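DNA repair protein XRCC1 (Mus musculus, PDB 3PC6) acts as a scaffold that assembles repair complexes at DNA single-strand breaks, and is seen here through its second BRCT domain, which forms a homodimer. Local coordinates at residues V46-T51 with A70-R75; H12-G17 with D40-R45; D6-K11 with Q84-H89. All coordinates share one frame; numbering follows the deposited sequence.

Contact 1: residues V46-T51 with A70-R75; sequences VQFVIT and AFVRPR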
# COMPACT_ATOMS: atom_id res chain seq x y z
N VAL B 46 10.10 -7.35 -11.22
CA VAL B 46 10.56 -6.02 -10.83
C VAL B 46 11.06 -5.20 -12.04
O VAL B 46 11.83 -5.69 -12.86
CB VAL B 46 11.65 -6.09 -9.74
CG1 VAL B 46 12.21 -4.69 -9.43
CG2 VAL B 46 11.09 -6.74 -8.48
N GLN B 47 10.61 -3.95 -12.12
CA GLN B 47 11.03 -3.03 -13.17
C GLN B 47 11.78 -1.81 -12.63
O GLN B 47 12.70 -1.30 -13.28
CB GLN B 47 9.82 -2.61 -14.00
CG GLN B 47 9.11 -3.80 -14.65
CD GLN B 47 7.73 -3.44 -15.19
OE1 GLN B 47 7.01 -2.65 -14.59
NE2 GLN B 47 7.36 -4.03 -16.32
N PHE B 48 11.39 -1.35 -11.44
CA PHE B 48 11.99 -0.17 -10.81
C PHE B 48 12.46 -0.47 -9.39
O PHE B 48 11.69 -0.90 -8.55
CB PHE B 48 11.00 1.00 -10.77
CG PHE B 48 10.49 1.37 -12.12
CD1 PHE B 48 9.30 0.86 -12.59
CD2 PHE B 48 11.25 2.19 -12.96
CE1 PHE B 48 8.85 1.17 -13.87
CE2 PHE B 48 10.80 2.51 -14.24
CZ PHE B 48 9.60 2.00 -14.70
N VAL B 49 13.75 -0.25 -9.16
CA VAL B 49 14.35 -0.35 -7.83
C VAL B 49 14.51 1.07 -7.29
O VAL B 49 15.24 1.89 -7.87
CB VAL B 49 15.72 -1.03 -7.93
CG1 VAL B 49 16.43 -1.04 -6.57
CG2 VAL B 49 15.55 -2.45 -8.47
N ILE B 50 13.77 1.39 -6.23
CA ILE B 50 13.81 2.72 -5.63
C ILE B 50 14.79 2.71 -4.47
O ILE B 50 14.67 1.88 -3.57
CB ILE B 50 12.43 3.15 -5.11
CG1 ILE B 50 11.35 2.96 -6.18
CG2 ILE B 50 12.49 4.58 -4.58
CD1 ILE B 50 11.59 3.74 -7.49
N THR B 51 15.76 3.61 -4.50
CA THR B 51 16.81 3.63 -3.48
C THR B 51 17.26 5.05 -3.13
O THR B 51 17.46 5.88 -4.00
CB THR B 51 18.04 2.81 -3.92
OG1 THR B 51 19.11 3.01 -2.99
CG2 THR B 51 18.51 3.21 -5.32
N ALA B 70 15.50 -0.65 -13.82
CA ALA B 70 15.87 0.75 -13.72
C ALA B 70 16.02 1.10 -12.25
O ALA B 70 15.19 0.71 -11.43
CB ALA B 70 14.81 1.62 -14.34
N PHE B 71 17.08 1.83 -11.91
CA PHE B 71 17.34 2.24 -10.53
C PHE B 71 17.05 3.73 -10.40
O PHE B 71 17.55 4.53 -11.20
CB PHE B 71 18.79 1.92 -10.17
CG PHE B 71 19.12 0.46 -10.34
CD1 PHE B 71 19.48 -0.04 -11.58
CD2 PHE B 71 19.00 -0.42 -9.27
CE1 PHE B 71 19.76 -1.39 -11.74
CE2 PHE B 71 19.26 -1.77 -9.43
CZ PHE B 71 19.64 -2.25 -10.67
N VAL B 72 16.23 4.10 -9.42
CA VAL B 72 15.68 5.46 -9.36
C VAL B 72 15.61 6.00 -7.94
O VAL B 72 15.38 5.24 -7.00
CB VAL B 72 14.25 5.49 -9.92
CG1 VAL B 72 13.83 6.93 -10.24
CG2 VAL B 72 14.13 4.59 -11.13
N ARG B 73 15.78 7.32 -7.80
CA ARG B 73 15.63 8.02 -6.51
C ARG B 73 14.16 8.17 -6.10
O ARG B 73 13.29 8.34 -6.95
CB ARG B 73 16.29 9.41 -6.58
CG ARG B 73 17.83 9.37 -6.76
CD ARG B 73 18.45 8.57 -5.63
NE ARG B 73 19.91 8.61 -5.63
CZ ARG B 73 20.68 7.75 -4.98
NH1 ARG B 73 20.11 6.78 -4.28
NH2 ARG B 73 22.00 7.85 -5.04
N PRO B 74 13.88 8.15 -4.79
CA PRO B 74 12.48 8.31 -4.36
C PRO B 74 11.85 9.64 -4.81
O PRO B 74 10.62 9.71 -4.93
CB PRO B 74 12.54 8.19 -2.83
CG PRO B 74 14.00 8.27 -2.46
CD PRO B 74 14.79 7.85 -3.67
N ARG B 75 12.65 10.67 -5.05
CA ARG B 75 12.11 11.93 -5.57
C ARG B 75 11.25 11.74 -6.83
O ARG B 75 10.33 12.51 -7.08
CB ARG B 75 13.23 12.96 -5.83
CG ARG B 75 12.74 14.28 -6.43
CD ARG B 75 11.79 15.04 -5.47
NE ARG B 75 12.49 15.55 -4.30
CZ ARG B 75 11.89 16.13 -3.26
NH1 ARG B 75 10.57 16.27 -3.23
NH2 ARG B 75 12.62 16.58 -2.24
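Val49 and Phe71 lie side by side and point the same way; Val49 CB comes obliquely to the ring, 3.6 Å from Phe71 CD2. Both valine methyls share the contact, CG1 nearer CD2 and CG2 nearer CE2, so the whole branched end is used. The other face of the sheet carries Phe48, Ala70, Ile50 and Val72. Phe48 touches with one side of its ring: CD2 is 3.9 Å from Ala70 CB, and the CG2 methyl of Val72 arrives at the ring edge close to its plane. Ile50 crosses Val72 at a slant, its CD1 4.0 Å from Val72 CB, while its other branch, CG2, is anti to the backbone N and rests 3.7 Å from Pro74 CA. Most of these residues belong to strands 48-51 and 70-72, neighbours in the parallel sheet of the BRCT fold, joined through helix 59-65 as a beta-alpha-beta unit. That helix covers the Val49 and Phe71 face through Phe59 and Leu63; Trp76 and Ile77 of helix 75-83 lie on Ile50 from the other. Four backbone hydrogen bonds join the two segments, among them Val49 N to Ala70 O and Val72 N to Val49 O. Beyond strand 70-72 Arg73, its chain bent at chi2 (-57°), swings NH1 back to Thr51 O, a 2.8 Å bond lying in the guanidinium plane but reaching the oxygen from above its carbonyl plane. The same NH1 also bonds Gln53 O, so one nitrogen bridges two carbonyl oxygens.

Contact 2: residues H12-G17 with D40-R45; sequences HFFLYG and DYMNER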
# COMPACT_ATOMS: atom_id res chain seq x y z
N HIS B 12 5.99 -2.45 -11.79
CA HIS B 12 6.38 -3.14 -10.56
C HIS B 12 7.59 -2.51 -9.89
O HIS B 12 8.60 -2.26 -10.55
CB HIS B 12 6.64 -4.61 -10.86
CG HIS B 12 5.45 -5.33 -11.41
ND1 HIS B 12 4.65 -6.15 -10.64
CD2 HIS B 12 4.91 -5.32 -12.65
CE1 HIS B 12 3.67 -6.63 -11.39
NE2 HIS B 12 3.80 -6.14 -12.61
N PHE B 13 7.47 -2.26 -8.58
CA PHE B 13 8.51 -1.55 -7.83
C PHE B 13 9.07 -2.43 -6.72
O PHE B 13 8.33 -3.21 -6.11
CB PHE B 13 7.93 -0.28 -7.18
CG PHE B 13 7.32 0.69 -8.16
CD1 PHE B 13 6.11 0.40 -8.79
CD2 PHE B 13 7.93 1.91 -8.41
CE1 PHE B 13 5.54 1.30 -9.69
CE2 PHE B 13 7.37 2.80 -9.30
CZ PHE B 13 6.17 2.50 -9.94
N PHE B 14 10.36 -2.29 -6.46
CA PHE B 14 10.99 -2.85 -5.28
C PHE B 14 11.61 -1.69 -4.49
O PHE B 14 12.38 -0.90 -5.04
CB PHE B 14 12.07 -3.85 -5.67
CG PHE B 14 12.81 -4.45 -4.51
CD1 PHE B 14 12.28 -5.53 -3.82
CD2 PHE B 14 14.04 -3.94 -4.11
CE1 PHE B 14 12.97 -6.08 -2.74
CE2 PHE B 14 14.72 -4.48 -3.04
CZ PHE B 14 14.18 -5.55 -2.35
N LEU B 15 11.27 -1.57 -3.21
CA LEU B 15 11.82 -0.49 -2.40
C LEU B 15 13.09 -1.01 -1.73
O LEU B 15 13.06 -1.90 -0.88
CB LEU B 15 10.80 0.02 -1.37
CG LEU B 15 9.47 0.53 -1.98
CD1 LEU B 15 8.53 1.07 -0.89
CD2 LEU B 15 9.69 1.59 -3.06
N TYR B 16 14.23 -0.48 -2.15
CA TYR B 16 15.50 -0.99 -1.66
C TYR B 16 15.93 -0.24 -0.41
O TYR B 16 16.06 0.98 -0.42
CB TYR B 16 16.56 -0.88 -2.75
CG TYR B 16 17.96 -1.19 -2.27
CD1 TYR B 16 18.50 -2.45 -2.42
CD2 TYR B 16 18.72 -0.21 -1.65
CE1 TYR B 16 19.79 -2.73 -1.96
CE2 TYR B 16 20.01 -0.48 -1.19
CZ TYR B 16 20.53 -1.74 -1.35
OH TYR B 16 21.81 -2.00 -0.89
N GLY B 17 16.12 -0.97 0.68
CA GLY B 17 16.75 -0.42 1.87
C GLY B 17 15.96 0.58 2.67
O GLY B 17 14.72 0.58 2.67
N ASP B 40 7.93 -7.72 -2.90
CA ASP B 40 8.66 -7.85 -1.64
C ASP B 40 10.03 -8.50 -1.85
O ASP B 40 10.86 -8.53 -0.94
CB ASP B 40 7.84 -8.65 -0.62
CG ASP B 40 6.55 -7.94 -0.24
OD1 ASP B 40 6.54 -6.69 -0.25
OD2 ASP B 40 5.56 -8.64 0.07
N TYR B 41 10.26 -9.01 -3.06
CA TYR B 41 11.52 -9.65 -3.40
C TYR B 41 11.98 -9.16 -4.76
O TYR B 41 11.17 -8.78 -5.60
CB TYR B 41 11.36 -11.17 -3.45
CG TYR B 41 11.12 -11.79 -2.10
CD1 TYR B 41 12.18 -12.13 -1.27
CD2 TYR B 41 9.82 -12.04 -1.65
CE1 TYR B 41 11.96 -12.69 -0.02
CE2 TYR B 41 9.59 -12.60 -0.41
CZ TYR B 41 10.66 -12.93 0.40
OH TYR B 41 10.43 -13.49 1.64
N MET B 42 13.30 -9.19 -4.98
CA MET B 42 13.87 -8.91 -6.29
C MET B 42 13.61 -10.08 -7.22
O MET B 42 14.43 -10.99 -7.32
CB MET B 42 15.37 -8.67 -6.18
CG MET B 42 15.70 -7.35 -5.57
SD MET B 42 15.18 -6.03 -6.67
CE MET B 42 16.24 -6.35 -8.09
N ASN B 43 12.49 -10.05 -7.91
CA ASN B 43 12.16 -11.14 -8.82
C ASN B 43 12.05 -10.65 -10.26
O ASN B 43 12.31 -9.48 -10.55
CB ASN B 43 10.88 -11.85 -8.36
CG ASN B 43 9.70 -10.91 -8.25
OD1 ASN B 43 9.45 -10.10 -9.14
ND2 ASN B 43 8.96 -11.01 -7.14
N GLU B 44 11.66 -11.56 -11.15
CA GLU B 44 11.65 -11.28 -12.59
C GLU B 44 10.69 -10.16 -12.95
O GLU B 44 10.86 -9.51 -13.98
CB GLU B 44 11.27 -12.55 -13.37
N ARG B 45 9.69 -9.94 -12.10
CA ARG B 45 8.65 -8.95 -12.37
C ARG B 45 9.07 -7.51 -12.05
O ARG B 45 8.45 -6.57 -12.53
CB ARG B 45 7.35 -9.29 -11.62
CG ARG B 45 6.77 -10.66 -11.97
CD ARG B 45 5.33 -10.80 -11.48
NE ARG B 45 5.21 -10.63 -10.03
CZ ARG B 45 5.55 -11.56 -9.14
NH1 ARG B 45 6.05 -12.72 -9.54
NH2 ARG B 45 5.40 -11.32 -7.84
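Strand 12-16 runs past an irregular loop, 40-45, with the backbones well apart: the nearest CA pairs, His12 with Arg45 and Phe14 with Asp40, are 6.5 and 6.6 Å from each other. Phe14 does most of the work. Its CG is anti to the backbone N (chi1 178°), which carries the ring out toward the loop, where Met42 lies across one face at about a right angle. Met42 SD sits 3.8 Å from the centroid of the Phe14 ring, displaced toward the rim on the CG and CD2 side, a Met-aromatic contact. Met42 CG stands almost squarely over the ring centre, only 7° off the normal, and adds a CH-pi contact. The bend at chi2 (-67°) then brings SD over the same face as CG. Elsewhere on the Phe14 ring, the backbone oxygen of Asp40 meets the edge, 3.7 Å from CE1. At the other end of the loop His12 CB lies 3.1 Å from Arg45 O, and Arg45 CB is over one face of the imidazole. Both polar ends turn to Glu39: His12 ND1 is hydrogen-bonded to its carboxylate, which also forms a salt bridge with Arg45 NH2 and so probably balances the arginine's charge. An Asx turn, with Asn43 OD1 taking the Arg45 N-H at 3.0 Å, shapes this end of the loop. The loop leads from strand 37-38 to strand 48-51, the two strands that flank 12-16 in the sheet; Met42 also touches Val49, while Leu15 turns to Leu27 and Ile28 of helix 23-33.

Contact 3: residues D6-K11 with Q84-H89; sequences DFFEGK and QKLLPH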
# COMPACT_ATOMS: atom_id res chain seq x y z
N ASP B 6 -4.20 6.40 -12.36
CA ASP B 6 -3.70 5.05 -12.62
C ASP B 6 -2.33 5.05 -13.31
O ASP B 6 -1.95 4.05 -13.92
CB ASP B 6 -4.68 4.27 -13.52
CG ASP B 6 -6.01 3.99 -12.84
OD1 ASP B 6 -6.08 4.07 -11.59
OD2 ASP B 6 -6.98 3.66 -13.56
N PHE B 7 -1.60 6.15 -13.24
CA PHE B 7 -0.38 6.27 -14.04
C PHE B 7 0.77 5.31 -13.69
O PHE B 7 1.76 5.23 -14.42
CB PHE B 7 0.11 7.73 -14.13
CG PHE B 7 0.28 8.40 -12.80
CD1 PHE B 7 1.40 8.14 -12.01
CD2 PHE B 7 -0.65 9.32 -12.35
CE1 PHE B 7 1.57 8.77 -10.79
CE2 PHE B 7 -0.49 9.96 -11.12
CZ PHE B 7 0.62 9.68 -10.34
N PHE B 8 0.63 4.57 -12.59
CA PHE B 8 1.60 3.51 -12.28
C PHE B 8 1.08 2.12 -12.65
O PHE B 8 1.72 1.11 -12.35
CB PHE B 8 2.00 3.52 -10.80
CG PHE B 8 2.97 4.61 -10.43
CD1 PHE B 8 3.76 5.20 -11.40
CD2 PHE B 8 3.10 5.02 -9.11
CE1 PHE B 8 4.65 6.20 -11.06
CE2 PHE B 8 4.00 6.02 -8.77
CZ PHE B 8 4.78 6.61 -9.75
N GLU B 9 -0.08 2.06 -13.29
CA GLU B 9 -0.66 0.78 -13.66
C GLU B 9 0.33 -0.08 -14.45
O GLU B 9 0.99 0.40 -15.37
CB GLU B 9 -1.93 0.99 -14.48
CG GLU B 9 -2.75 -0.27 -14.70
CD GLU B 9 -4.08 0.03 -15.37
OE1 GLU B 9 -4.12 0.93 -16.23
OE2 GLU B 9 -5.08 -0.64 -15.03
N GLY B 10 0.43 -1.36 -14.09
CA GLY B 10 1.30 -2.28 -14.80
C GLY B 10 2.79 -2.19 -14.46
O GLY B 10 3.59 -2.94 -14.99
N LYS B 11 3.15 -1.26 -13.58
CA LYS B 11 4.56 -1.08 -13.22
C LYS B 11 4.89 -1.71 -11.86
O LYS B 11 4.15 -1.51 -10.90
CB LYS B 11 4.90 0.41 -13.20
CG LYS B 11 4.70 1.10 -14.54
CD LYS B 11 5.39 2.44 -14.58
CE LYS B 11 5.10 3.16 -15.88
NZ LYS B 11 5.23 2.26 -17.05
N GLN B 84 0.98 14.80 -10.61
CA GLN B 84 -0.14 13.92 -10.95
C GLN B 84 -0.02 13.30 -12.35
O GLN B 84 -0.99 13.24 -13.10
CB GLN B 84 -1.48 14.64 -10.78
CG GLN B 84 -1.84 14.91 -9.32
CD GLN B 84 -2.15 13.64 -8.55
OE1 GLN B 84 -3.15 12.97 -8.80
NE2 GLN B 84 -1.28 13.30 -7.60
N LYS B 85 1.18 12.84 -12.68
CA LYS B 85 1.39 12.14 -13.95
C LYS B 85 2.68 11.32 -13.89
O LYS B 85 3.49 11.51 -12.98
CB LYS B 85 1.44 13.12 -15.12
CG LYS B 85 2.62 14.08 -15.08
CD LYS B 85 2.67 14.94 -16.33
CE LYS B 85 3.85 15.89 -16.30
NZ LYS B 85 3.94 16.73 -17.54
N LEU B 86 2.86 10.43 -14.86
CA LEU B 86 4.07 9.61 -14.93
C LEU B 86 5.24 10.38 -15.53
O LEU B 86 5.27 10.62 -16.74
CB LEU B 86 3.81 8.36 -15.76
CG LEU B 86 4.99 7.41 -15.93
CD1 LEU B 86 5.38 6.82 -14.58
CD2 LEU B 86 4.65 6.31 -16.93
N LEU B 87 6.20 10.77 -14.70
CA LEU B 87 7.40 11.43 -15.20
C LEU B 87 8.45 10.40 -15.63
O LEU B 87 8.41 9.25 -15.18
CB LEU B 87 7.97 12.37 -14.14
CG LEU B 87 6.96 13.37 -13.56
CD1 LEU B 87 7.50 14.05 -12.31
CD2 LEU B 87 6.57 14.40 -14.61
N PRO B 88 9.39 10.79 -16.51
CA PRO B 88 10.46 9.87 -16.92
C PRO B 88 11.41 9.58 -15.76
O PRO B 88 11.94 10.52 -15.15
CB PRO B 88 11.20 10.64 -18.02
CG PRO B 88 10.29 11.78 -18.41
CD PRO B 88 9.47 12.09 -17.20
N HIS B 89 11.64 8.30 -15.48
CA HIS B 89 12.51 7.91 -14.35
C HIS B 89 13.95 8.31 -14.60
O HIS B 89 14.73 8.48 -13.65
CB HIS B 89 12.45 6.40 -14.13
CG HIS B 89 12.85 5.60 -15.33
ND1 HIS B 89 14.14 5.18 -15.55
CD2 HIS B 89 12.12 5.14 -16.38
CE1 HIS B 89 14.20 4.49 -16.67
NE2 HIS B 89 12.99 4.46 -17.20
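The turns that lead into strand 12-16 pack here against the Schellman motif that ends helix 75-83, joining the entry to the first strand with the exit from the last helix of the BRCT domain. Gln84, with positive phi, is the C-prime residue of that motif, and the chain leaving the helix passes over the ring of Phe7. The backbone of Lys85 crosses one face, with Lys85 C 3.8 Å above the ring plane and over its centre. Toward one side of the same ring, Phe7 CE2 comes within 3.6 Å of Gln84 C. This position depends on the first torsion of Phe7 (chi1 53°), which sets CG between the backbone N and the carbonyl carbon and directs the ring at the exit from the helix. Beside it, Phe7 CB meets Leu86 CB at 4.1 Å. Leu86 then splits its two methyls between neighbours. CD1 approaches the edge of the Phe8 ring, in its plane, 3.6 Å from CE1. CD2 meets the Lys11 chain tip to tip, 3.4 Å from CE, tighter than ordinary carbon contact. Phe8 also packs within its own segment: Phe7 CE1 stands over the centre of the Phe8 ring, while Phe8 CE1 lies in the plane of the Phe7 ring at its edge. A type I turn from Asp6 to Glu9 and a type II turn from Phe8 to Lys11 hold this segment in shape, the first closed by Glu9 N to Asp6 O at 2.8 Å. Cys80 of helix 75-83 touches both phenylalanines, while Asp6 forms a salt bridge with Arg29 of the second subunit. The arrangement is a helix C-cap of the Schellman type, with an aromatic ring laid against the backbone that leaves the helix.

Contact 1 is the buried one, near the centre of the chain, whereas contacts 2 and 3 lie at the surface. Contacts 1 and 2 share the sheet: strands 48-51 and 12-16 are neighbours, probably linked by hydrogen bonds from Phe14 N to Phe48 O and from Tyr16 N to Ile50 O. Contact 3 lies farther off, its centre about 17 Å from that of contact 2, yet Phe8 reaches Phe13 and His89 reaches Phe48. Contact 1 combines regular parallel-strand hydrogen bonds with buried apolar packing. Contact 2 relies on sulfur and CH groups over a ring, with polar groups, among them Arg45, gathered round Glu39, and contact 3 on aromatic and aliphatic packing between loops.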